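PDB 4IT1: putative glucarate dehydratase from Pseudomonas fluorescens, which probably catalyses the magnesium-dependent dehydration of D-glucarate to 5-dehydro-4-deoxy-D-glucarate, the first step of D-glucarate degradation. Local coordinates for residues V312-H317 / Q326-M331; D298-S303 / F335-S340. All coordinates share one frame; numbering follows the deposited sequence.

From the N-terminal side, the chain runs through helix 297-306, strand 311-314, helix 322-334 and strand 338-341 of the barrel domain, with the short helix 316-319 between strand 311-314 and helix 322-334. Contact 2 ties the first of these helices to the residues leading into the last strand, closing a loop of 31 residues. Contact 1, nested inside it, brings 312-317 against 326-331 with eight residues between the segments, so that strand 311-314 meets helix 322-334. The parallel strands 311-314 and 338-341 are neighbours in the sheet; V312 N lies 2.9 Å from G338 O in a probable hydrogen bond. F300 of contact 2 also packs on L328 and M331. Both contacts reach the second subunit.

Contact 1: V312-H317 / Q326-M331; sequences VLADHH and QTLAKM
In the barrel domain of this enolase-superfamily member, strand 311-314 is backed by helix 322-334, and L328 is the helix residue that meets V312 and A314. A single methyl does the touching: L328 CD2 lies 3.7 Å from A314 CB and 4.0 Å from V312 CG1. The leucine's CG stands anti to the backbone N (chi1 176°), which carries the branch out to the strand. V312 turns CG1 to it, whereas the small A314 offers its CB directly. Strand 311-314 and helix 322-334 form one beta-alpha unit of the (beta/alpha)8-type barrel: V312 and A314 point toward the helix, while the CB bonds of L313 and, just beyond, D315 point away. D315 sits at the N-cap of helix 316-319, and its OD1 takes two bonds, from H317 N at 3.1 Å and from H317 ND1 at 2.8 Å. The imidazole arrives on the syn lone pair, but bent, with an N-H...O angle of 132°; the backbone N-H comes in on the anti side. OD2 of the same carboxylate bonds to ND1 of H342, the predicted proton acceptor, a bond consistent with D315 fixing the rotation of that ring.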
# COMPACT_ATOMS: atom_id res chain seq x y z
N VAL A 312 15.05 2.84 -5.42
CA VAL A 312 14.35 1.84 -6.20
C VAL A 312 13.63 2.49 -7.38
O VAL A 312 12.81 3.40 -7.20
CB VAL A 312 13.32 1.06 -5.34
CG1 VAL A 312 12.60 0.03 -6.20
CG2 VAL A 312 14.02 0.38 -4.17
N LEU A 313 13.96 2.03 -8.58
CA LEU A 313 13.20 2.42 -9.77
C LEU A 313 12.04 1.45 -9.98
O LEU A 313 12.23 0.35 -10.48
CB LEU A 313 14.09 2.50 -11.00
CG LEU A 313 15.40 3.29 -10.88
CD1 LEU A 313 16.11 3.31 -12.22
CD2 LEU A 313 15.19 4.71 -10.37
N ALA A 314 10.85 1.87 -9.56
CA ALA A 314 9.63 1.09 -9.77
C ALA A 314 9.23 1.06 -11.25
O ALA A 314 9.72 1.85 -12.06
CB ALA A 314 8.50 1.65 -8.92
N ASP A 315 8.32 0.14 -11.58
CA ASP A 315 7.85 -0.10 -12.94
C ASP A 315 6.57 -0.89 -12.76
O ASP A 315 6.61 -2.05 -12.32
CB ASP A 315 8.88 -0.92 -13.73
CG ASP A 315 8.52 -1.09 -15.20
OD1 ASP A 315 7.33 -1.27 -15.52
OD2 ASP A 315 9.46 -1.07 -16.04
N HIS A 316 5.44 -0.26 -13.06
CA HIS A 316 4.15 -0.83 -12.70
C HIS A 316 3.87 -2.13 -13.45
O HIS A 316 3.03 -2.93 -13.02
CB HIS A 316 3.02 0.18 -12.93
CG HIS A 316 2.71 0.42 -14.38
ND1 HIS A 316 3.40 1.32 -15.15
CD2 HIS A 316 1.77 -0.13 -15.19
CE1 HIS A 316 2.90 1.32 -16.38
NE2 HIS A 316 1.91 0.45 -16.43
N HIS A 317 4.57 -2.32 -14.56
CA HIS A 317 4.36 -3.47 -15.43
C HIS A 317 4.69 -4.77 -14.73
O HIS A 317 3.94 -5.74 -14.83
CB HIS A 317 5.18 -3.36 -16.70
CG HIS A 317 4.83 -2.17 -17.54
ND1 HIS A 317 5.70 -1.13 -17.75
CD2 HIS A 317 3.70 -1.88 -18.23
CE1 HIS A 317 5.12 -0.24 -18.54
NE2 HIS A 317 3.91 -0.67 -18.84
N GLN A 326 2.17 1.87 -5.45
CA GLN A 326 1.95 2.83 -4.37
C GLN A 326 2.43 2.22 -3.06
O GLN A 326 3.11 2.88 -2.27
CB GLN A 326 0.47 3.20 -4.26
CG GLN A 326 -0.11 3.91 -5.46
CD GLN A 326 -1.52 4.42 -5.20
OE1 GLN A 326 -1.71 5.46 -4.57
NE2 GLN A 326 -2.50 3.67 -5.67
N THR A 327 2.06 0.96 -2.85
CA THR A 327 2.58 0.19 -1.72
C THR A 327 4.10 0.24 -1.71
O THR A 327 4.70 0.57 -0.69
CB THR A 327 2.10 -1.26 -1.74
OG1 THR A 327 0.68 -1.27 -1.81
CG2 THR A 327 2.53 -1.98 -0.47
N LEU A 328 4.72 -0.05 -2.86
CA LEU A 328 6.17 0.05 -2.94
C LEU A 328 6.68 1.44 -2.55
O LEU A 328 7.63 1.55 -1.77
CB LEU A 328 6.71 -0.36 -4.32
CG LEU A 328 8.24 -0.20 -4.48
CD1 LEU A 328 9.06 -1.05 -3.50
CD2 LEU A 328 8.67 -0.44 -5.91
N ALA A 329 6.08 2.50 -3.10
CA ALA A 329 6.53 3.87 -2.81
C ALA A 329 6.50 4.14 -1.30
O ALA A 329 7.44 4.69 -0.74
CB ALA A 329 5.70 4.89 -3.57
N LYS A 330 5.41 3.72 -0.67
CA LYS A 330 5.22 3.86 0.77
C LYS A 330 6.27 3.08 1.55
O LYS A 330 6.75 3.54 2.60
CB LYS A 330 3.81 3.39 1.14
CG LYS A 330 3.44 3.53 2.61
CD LYS A 330 3.45 4.99 3.05
CE LYS A 330 3.04 5.11 4.50
NZ LYS A 330 3.28 6.48 5.02
N MET A 331 6.63 1.91 1.03
CA MET A 331 7.63 1.06 1.68
C MET A 331 9.01 1.67 1.58
O MET A 331 9.77 1.63 2.54
CB MET A 331 7.63 -0.35 1.08
CG MET A 331 6.45 -1.21 1.53
SD MET A 331 6.56 -2.93 1.00
CE MET A 331 7.73 -3.62 2.16

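Contact 2: D298-S303 / F335-S340; sequences DEFRRS and FGLGVS
The F300 ring turns its edge to the face of F335 in an offset edge-to-face (T-shaped) pair, with centroids 5.5 Å apart and planes at 79°. F335 CD1 lies at that edge, near the plane of F300 and 3.6 Å from F300 CE1. F335 also meets F335 of the second subunit, the two rings nearly parallel. On the other side of CZ, L337 CD1 approaches F300 CE2 obliquely to 3.7 Å, its side chain coming from the opposite direction. With CG anti to the backbone N (chi1 178°), F300 extends from helix 297-306 to the turn between helix 322-334 and strand 338-341, one of the helix-to-strand connections of the barrel; C332 of helix 322-334 packs on it too. Were F300 replaced by an alanine, F335 would probably lose the ring edge that meets its face, and a gap would be likely to open beside L337 CD1. Along the same helix, the R301 guanidinium holds D298 OD1 in its plane in a salt bridge through NH1 at 2.9 Å, while NH1 also bonds to T334 O of the second subunit. No hydrogen bond joins 298-303 to 335-340: hydrocarbon packing holds them together, and the salt bridge stays within the helix.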
# COMPACT_ATOMS: atom_id res chain seq x y z
N ASP A 298 10.01 -9.53 -2.16
CA ASP A 298 10.98 -10.36 -1.44
C ASP A 298 12.39 -9.81 -1.60
O ASP A 298 13.16 -9.76 -0.64
CB ASP A 298 10.91 -11.81 -1.91
CG ASP A 298 9.54 -12.41 -1.74
OD1 ASP A 298 8.98 -12.33 -0.62
OD2 ASP A 298 9.00 -12.97 -2.72
N GLU A 299 12.72 -9.39 -2.81
CA GLU A 299 14.01 -8.74 -3.07
C GLU A 299 14.16 -7.45 -2.26
O GLU A 299 15.26 -7.15 -1.78
CB GLU A 299 14.18 -8.49 -4.57
CG GLU A 299 14.30 -9.78 -5.39
CD GLU A 299 14.38 -9.55 -6.89
OE1 GLU A 299 14.37 -10.54 -7.65
OE2 GLU A 299 14.44 -8.37 -7.33
N PHE A 300 13.06 -6.72 -2.09
CA PHE A 300 13.04 -5.49 -1.29
C PHE A 300 13.48 -5.80 0.15
O PHE A 300 14.36 -5.13 0.68
CB PHE A 300 11.66 -4.83 -1.32
CG PHE A 300 11.54 -3.57 -0.49
CD1 PHE A 300 11.31 -3.64 0.89
CD2 PHE A 300 11.63 -2.31 -1.08
CE1 PHE A 300 11.20 -2.49 1.65
CE2 PHE A 300 11.52 -1.15 -0.32
CZ PHE A 300 11.30 -1.24 1.04
N ARG A 301 12.87 -6.83 0.74
CA ARG A 301 13.19 -7.30 2.09
C ARG A 301 14.67 -7.67 2.24
O ARG A 301 15.31 -7.30 3.22
CB ARG A 301 12.30 -8.51 2.46
CG ARG A 301 12.53 -9.12 3.85
CD ARG A 301 11.69 -10.37 4.14
NE ARG A 301 12.07 -11.48 3.26
CZ ARG A 301 11.37 -11.93 2.21
NH1 ARG A 301 10.20 -11.39 1.88
NH2 ARG A 301 11.84 -12.94 1.48
N ARG A 302 15.19 -8.42 1.28
CA ARG A 302 16.58 -8.85 1.34
C ARG A 302 17.52 -7.66 1.12
O ARG A 302 18.60 -7.60 1.70
CB ARG A 302 16.86 -9.99 0.34
CG ARG A 302 16.13 -11.30 0.67
CD ARG A 302 16.67 -12.50 -0.11
NE ARG A 302 16.37 -12.46 -1.54
CZ ARG A 302 15.25 -12.91 -2.11
NH1 ARG A 302 14.27 -13.47 -1.39
NH2 ARG A 302 15.10 -12.82 -3.43
N SER A 303 17.11 -6.70 0.29
CA SER A 303 17.93 -5.51 0.06
C SER A 303 18.04 -4.68 1.32
O SER A 303 19.12 -4.22 1.68
CB SER A 303 17.36 -4.64 -1.06
OG SER A 303 18.26 -3.59 -1.36
N PHE A 335 11.52 2.86 4.65
CA PHE A 335 12.87 2.35 4.83
C PHE A 335 13.92 3.32 4.34
O PHE A 335 15.09 2.98 4.24
CB PHE A 335 13.01 0.96 4.18
CG PHE A 335 12.28 -0.12 4.92
CD1 PHE A 335 10.94 -0.41 4.62
CD2 PHE A 335 12.90 -0.84 5.94
CE1 PHE A 335 10.25 -1.40 5.32
CE2 PHE A 335 12.22 -1.83 6.64
CZ PHE A 335 10.89 -2.11 6.33
N GLY A 336 13.49 4.55 4.06
CA GLY A 336 14.42 5.62 3.73
C GLY A 336 15.06 5.49 2.37
O GLY A 336 16.20 5.90 2.18
N LEU A 337 14.32 4.94 1.41
CA LEU A 337 14.85 4.76 0.06
C LEU A 337 14.18 5.75 -0.89
O LEU A 337 12.99 6.04 -0.74
CB LEU A 337 14.60 3.33 -0.44
CG LEU A 337 15.02 2.13 0.43
CD1 LEU A 337 14.64 0.83 -0.25
CD2 LEU A 337 16.51 2.14 0.77
N GLY A 338 14.94 6.27 -1.85
CA GLY A 338 14.36 7.09 -2.91
C GLY A 338 13.52 6.24 -3.86
O GLY A 338 13.82 5.06 -4.05
N VAL A 339 12.47 6.83 -4.44
CA VAL A 339 11.68 6.15 -5.46
C VAL A 339 11.57 6.99 -6.72
O VAL A 339 11.50 8.22 -6.65
CB VAL A 339 10.23 5.86 -5.05
CG1 VAL A 339 9.84 4.45 -5.46
CG2 VAL A 339 10.02 6.08 -3.56
N SER A 340 11.53 6.30 -7.86
CA SER A 340 11.22 6.90 -9.14
C SER A 340 10.57 5.82 -9.99
O SER A 340 10.59 4.65 -9.62
CB SER A 340 12.49 7.43 -9.80
OG SER A 340 12.19 8.17 -10.97